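Local coordinates for flavodoxin (PDB 5VEG), which binds flavin mononucleotide and probably serves as a low-potential electron donor to redox enzymes, in association with a bacterial microcompartment, at residues A[49-52]-A[53-57]; A[76-79]-A[80-83]. All blocks are in the same frame, centred on the assembly; numbering follows the deposited sequence.

Contact 1: residues A[49-52]-A[53-57]; sequences NIVC and DSLTN
Ser-54 turns its hydroxyl back alongside its own backbone N (chi1 -48°), and this brings OG to the carbonyl oxygen of Ile-50, one helical turn earlier. Thr-56 does the same with OG1 (chi1 -64°) and reaches Cys-52. Both pairs lie in helix 43-56, the helix of the beta-alpha-beta unit that links strands 31-38 and 60-66 of the flavodoxin fold. Asp-53, Ser-54, Leu-55 and Thr-56 each give their backbone N-H to the carbonyl four residues back. Two of these carbonyls take a second donor. Ile-50 O receives Ser-54 N at 3.0 Å and, from the opposite face of its carbonyl plane, Ser-54 OG at 2.9 Å. The bond from OG gives a partner to a hydroxyl on a buried residue, where the helix meets Asn-166 and Ala-169 of helix 159-176. With an alanine here OG is gone, so Ile-50 O would probably lose its second donor and a small gap would open toward helix 159-176.

The apolar contact is made by Val-51 and Leu-55, whose side chains lie side by side and point the same way. Val-51 CG1 lies 3.8 Å from Leu-55 CD1. Leu-55 CG also rests against Val-51 O, at 3.3 Å. Leu-55 and Cys-52 both touch strands 31-38 and 60-66: Leu-55 meets Ala-33 and Val-62, and Cys-52 meets Val-35, Val-62 and Glu-64. These contacts pack the helix against the sheet. Thr-56, although exposed, also touches Val-62. Cys-52 O is gripped twice, by Thr-56 N at 2.9 Å on one face of its plane and by Thr-56 OG1, also at 2.9 Å, on the other.

Contact 2: residues A[76-79]-A[80-83]; sequences MKAD and ILVV
Leu-81 reaches back past the start of its strand to touch Met-76 and Ala-78. Its CB serves as a spacer and meets neither of them. At CG the chain has turned to lie beside its own backbone N (chi1 -46°), which aims it back toward the preceding loop. CG itself comes only to 4.4 Å from Ala-78 O. The two methyls then part. CD1 runs on, extended from CA (chi2 168°), while CD2 branches off into the bend of the loop and makes the contact. CD2 is 3.8 Å from Ala-78 O and 4.1 Å from Ala-78 CB. It is also 4.1 Å from Met-76 CA, so it meets the backbone of Met-76 and not the end of that long side chain. Ala-78 CB points toward the strand and sits 3.6 Å from Ile-80 O.

This is the entry of the chain into strand 80-85, the central strand of the five-stranded parallel sheet of the flavodoxin fold. Strands 31-38 and 113-120 flank it. Its side chains alternate between the two helical layers: Leu-81 and Val-83 pack on Phe-139 of helix 130-141, while Ile-80 and Val-82 pack on Leu-172 of helix 159-176. CD2 of Leu-81 lies on the inside of the bend.

Polar groups of the loop find partners next to it. Met-76 O and Ala-78 O both accept a hydrogen bond from Lys-112 NZ, just before strand 113-120. On the other flank, Asp-79 folds its carboxylate back beside its own N, and OD2 takes the backbone N-H of Thr-32 in strand 31-38.

Contact 1 closes before contact 2 opens along the chain, and strand 60-66 and helix 72-75 lie between them. Their centres are about 14 Å apart. Their nearest atoms come to about 4 Å without touching. Contact 1 lies on helix 43-56, packed against the parallel sheet, and residues 76-83 lead into its central strand. Strand 31-38 joins the two regions: side chains of both contacts touch its Ala-33. Helix 159-176 also meets both, through Leu-55 and Ile-80 among others. The two contacts therefore cover neighbouring layers of one flavodoxin domain, a helix and the sheet beneath it. This sheet-and-helix framework carries the FMN pocket.

Contact 1: residues A[49-52]-A[53-57]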
loop_
_atom_site.group_PDB
_atom_site.type_symbol
_atom_site.label_atom_id
_atom_site.label_comp_id
_atom_site.label_asym_id
_atom_site.label_seq_id
_atom_site.Cartn_x
_atom_site.Cartn_y
_atom_site.Cartn_z
ATOM N N ASN A 49 6.624 -4.268 5.770
ATOM C CA ASN A 49 8.049 -4.467 6.046
ATOM C C ASN A 49 8.787 -5.000 4.826
ATOM O O ASN A 49 9.893 -4.549 4.510
ATOM C CB ASN A 49 8.240 -5.439 7.216
ATOM C CG ASN A 49 7.845 -4.860 8.570
ATOM O OD1 ASN A 49 7.591 -3.659 8.721
ATOM N ND2 ASN A 49 7.795 -5.730 9.573
ATOM N N ILE A 50 8.205 -5.989 4.141
ATOM C CA ILE A 50 8.853 -6.543 2.957
ATOM C C ILE A 50 8.983 -5.483 1.874
ATOM O O ILE A 50 10.004 -5.407 1.185
ATOM C CB ILE A 50 8.079 -7.776 2.453
ATOM C CG1 ILE A 50 8.130 -8.889 3.512
ATOM C CG2 ILE A 50 8.630 -8.244 1.109
ATOM C CD1 ILE A 50 7.060 -10.001 3.336
ATOM N N VAL A 51 7.953 -4.650 1.703
ATOM C CA VAL A 51 8.014 -3.614 0.674
ATOM C C VAL A 51 9.050 -2.554 1.046
ATOM O O VAL A 51 9.829 -2.105 0.196
ATOM C CB VAL A 51 6.615 -3.003 0.449
ATOM C CG1 VAL A 51 6.699 -1.833 -0.527
ATOM C CG2 VAL A 51 5.612 -4.087 -0.072
ATOM N N CYS A 52 9.095 -2.158 2.320
ATOM C CA CYS A 52 10.108 -1.204 2.771
ATOM C C CYS A 52 11.515 -1.737 2.548
ATOM O O CYS A 52 12.406 -0.995 2.119
ATOM C CB CYS A 52 9.923 -0.883 4.247
ATOM S SG CYS A 52 8.446 0.004 4.612
ATOM N N ASP A 53 11.734 -3.018 2.849
ATOM C CA ASP A 53 13.036 -3.628 2.616
ATOM C C ASP A 53 13.397 -3.598 1.136
ATOM O O ASP A 53 14.507 -3.198 0.770
ATOM C CB ASP A 53 13.050 -5.068 3.142
ATOM C CG ASP A 53 13.087 -5.140 4.663
ATOM O OD1 ASP A 53 13.465 -4.130 5.305
ATOM O OD2 ASP A 53 12.737 -6.213 5.215
ATOM N N SER A 54 12.476 -4.029 0.263
ATOM C CA SER A 54 12.781 -4.059 -1.167
ATOM C C SER A 54 13.030 -2.655 -1.719
ATOM O O SER A 54 13.897 -2.466 -2.582
ATOM C CB SER A 54 11.654 -4.737 -1.949
ATOM O OG SER A 54 11.268 -5.958 -1.341
ATOM N N LEU A 55 12.268 -1.660 -1.254
ATOM C CA LEU A 55 12.515 -0.293 -1.701
ATOM C C LEU A 55 13.869 0.203 -1.201
ATOM O O LEU A 55 14.652 0.764 -1.978
ATOM C CB LEU A 55 11.378 0.629 -1.246
ATOM C CG LEU A 55 10.025 0.400 -1.955
ATOM C CD1 LEU A 55 8.925 1.203 -1.280
ATOM C CD2 LEU A 55 10.077 0.746 -3.439
ATOM N N THR A 56 14.179 -0.029 0.080
ATOM C CA THR A 56 15.486 0.358 0.604
ATOM C C THR A 56 16.613 -0.286 -0.197
ATOM O O THR A 56 17.613 0.368 -0.515
ATOM C CB THR A 56 15.608 -0.020 2.080
ATOM O OG1 THR A 56 14.657 0.720 2.854
ATOM C CG2 THR A 56 17.006 0.297 2.593
ATOM N N ASN A 57 16.464 -1.561 -0.552
ATOM C CA ASN A 57 17.498 -2.211 -1.346
ATOM C C ASN A 57 17.523 -1.735 -2.791
ATOM O O ASN A 57 18.446 -2.106 -3.525
ATOM C CB ASN A 57 17.324 -3.725 -1.285
ATOM C CG ASN A 57 17.635 -4.280 0.089
ATOM O OD1 ASN A 57 17.775 -3.526 1.054
ATOM N ND2 ASN A 57 17.728 -5.599 0.193
#

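Contact 2: residues A[76-79]-A[80-83]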
loop_
_atom_site.group_PDB
_atom_site.type_symbol
_atom_site.label_atom_id
_atom_site.label_comp_id
_atom_site.label_asym_id
_atom_site.label_seq_id
_atom_site.Cartn_x
_atom_site.Cartn_y
_atom_site.Cartn_z
ATOM N N MET A 76 1.977 12.357 1.675
ATOM C CA MET A 76 2.096 12.726 0.269
ATOM C C MET A 76 3.423 13.381 -0.074
ATOM O O MET A 76 3.662 13.651 -1.257
ATOM C CB MET A 76 0.956 13.665 -0.129
ATOM C CG MET A 76 1.001 15.019 0.598
ATOM S SD MET A 76 -0.150 16.176 -0.149
ATOM C CE MET A 76 0.621 16.440 -1.752
ATOM N N LYS A 77 4.281 13.653 0.917
ATOM C CA LYS A 77 5.547 14.315 0.627
ATOM C C LYS A 77 6.561 13.380 -0.014
ATOM O O LYS A 77 7.551 13.867 -0.567
ATOM C CB LYS A 77 6.135 14.933 1.909
ATOM C CG LYS A 77 5.194 15.907 2.623
ATOM C CD LYS A 77 5.947 16.899 3.499
ATOM C CE LYS A 77 4.999 17.877 4.194
ATOM N NZ LYS A 77 4.538 17.392 5.524
ATOM N N ALA A 78 6.340 12.062 0.017
ATOM C CA ALA A 78 7.242 11.138 -0.664
ATOM C C ALA A 78 6.957 11.088 -2.166
ATOM O O ALA A 78 5.887 11.479 -2.641
ATOM C CB ALA A 78 7.125 9.724 -0.070
ATOM N N ASP A 79 7.946 10.606 -2.923
ATOM C CA ASP A 79 7.750 10.401 -4.354
ATOM C C ASP A 79 6.916 9.150 -4.640
ATOM O O ASP A 79 6.175 9.123 -5.623
ATOM C CB ASP A 79 9.086 10.259 -5.077
ATOM C CG ASP A 79 10.062 11.381 -4.753
ATOM O OD1 ASP A 79 9.686 12.560 -4.892
ATOM O OD2 ASP A 79 11.203 11.064 -4.350
ATOM N N ILE A 80 7.051 8.115 -3.809
ATOM C CA ILE A 80 6.373 6.828 -3.980
ATOM C C ILE A 80 5.476 6.613 -2.767
ATOM O O ILE A 80 5.933 6.751 -1.627
ATOM C CB ILE A 80 7.386 5.677 -4.132
ATOM C CG1 ILE A 80 8.184 5.838 -5.431
ATOM C CG2 ILE A 80 6.684 4.282 -4.072
ATOM C CD1 ILE A 80 9.385 4.880 -5.560
ATOM N N LEU A 81 4.199 6.305 -3.011
ATOM C CA LEU A 81 3.202 6.143 -1.954
ATOM C C LEU A 81 2.628 4.726 -1.982
ATOM O O LEU A 81 2.186 4.261 -3.032
ATOM C CB LEU A 81 2.074 7.160 -2.117
ATOM C CG LEU A 81 2.581 8.576 -2.392
ATOM C CD1 LEU A 81 1.443 9.467 -2.843
ATOM C CD2 LEU A 81 3.258 9.109 -1.144
ATOM N N VAL A 82 2.617 4.061 -0.828
ATOM C CA VAL A 82 2.195 2.667 -0.707
ATOM C C VAL A 82 1.262 2.543 0.488
ATOM O O VAL A 82 1.577 3.039 1.575
ATOM C CB VAL A 82 3.394 1.706 -0.553
ATOM C CG1 VAL A 82 2.908 0.246 -0.345
ATOM C CG2 VAL A 82 4.302 1.796 -1.766
ATOM N N VAL A 83 0.121 1.867 0.287
ATOM C CA VAL A 83 -0.769 1.450 1.374
ATOM C C VAL A 83 -0.841 -0.077 1.407
ATOM O O VAL A 83 -1.104 -0.722 0.384
ATOM C CB VAL A 83 -2.181 2.048 1.222
ATOM C CG1 VAL A 83 -3.081 1.573 2.346
ATOM C CG2 VAL A 83 -2.131 3.602 1.202
#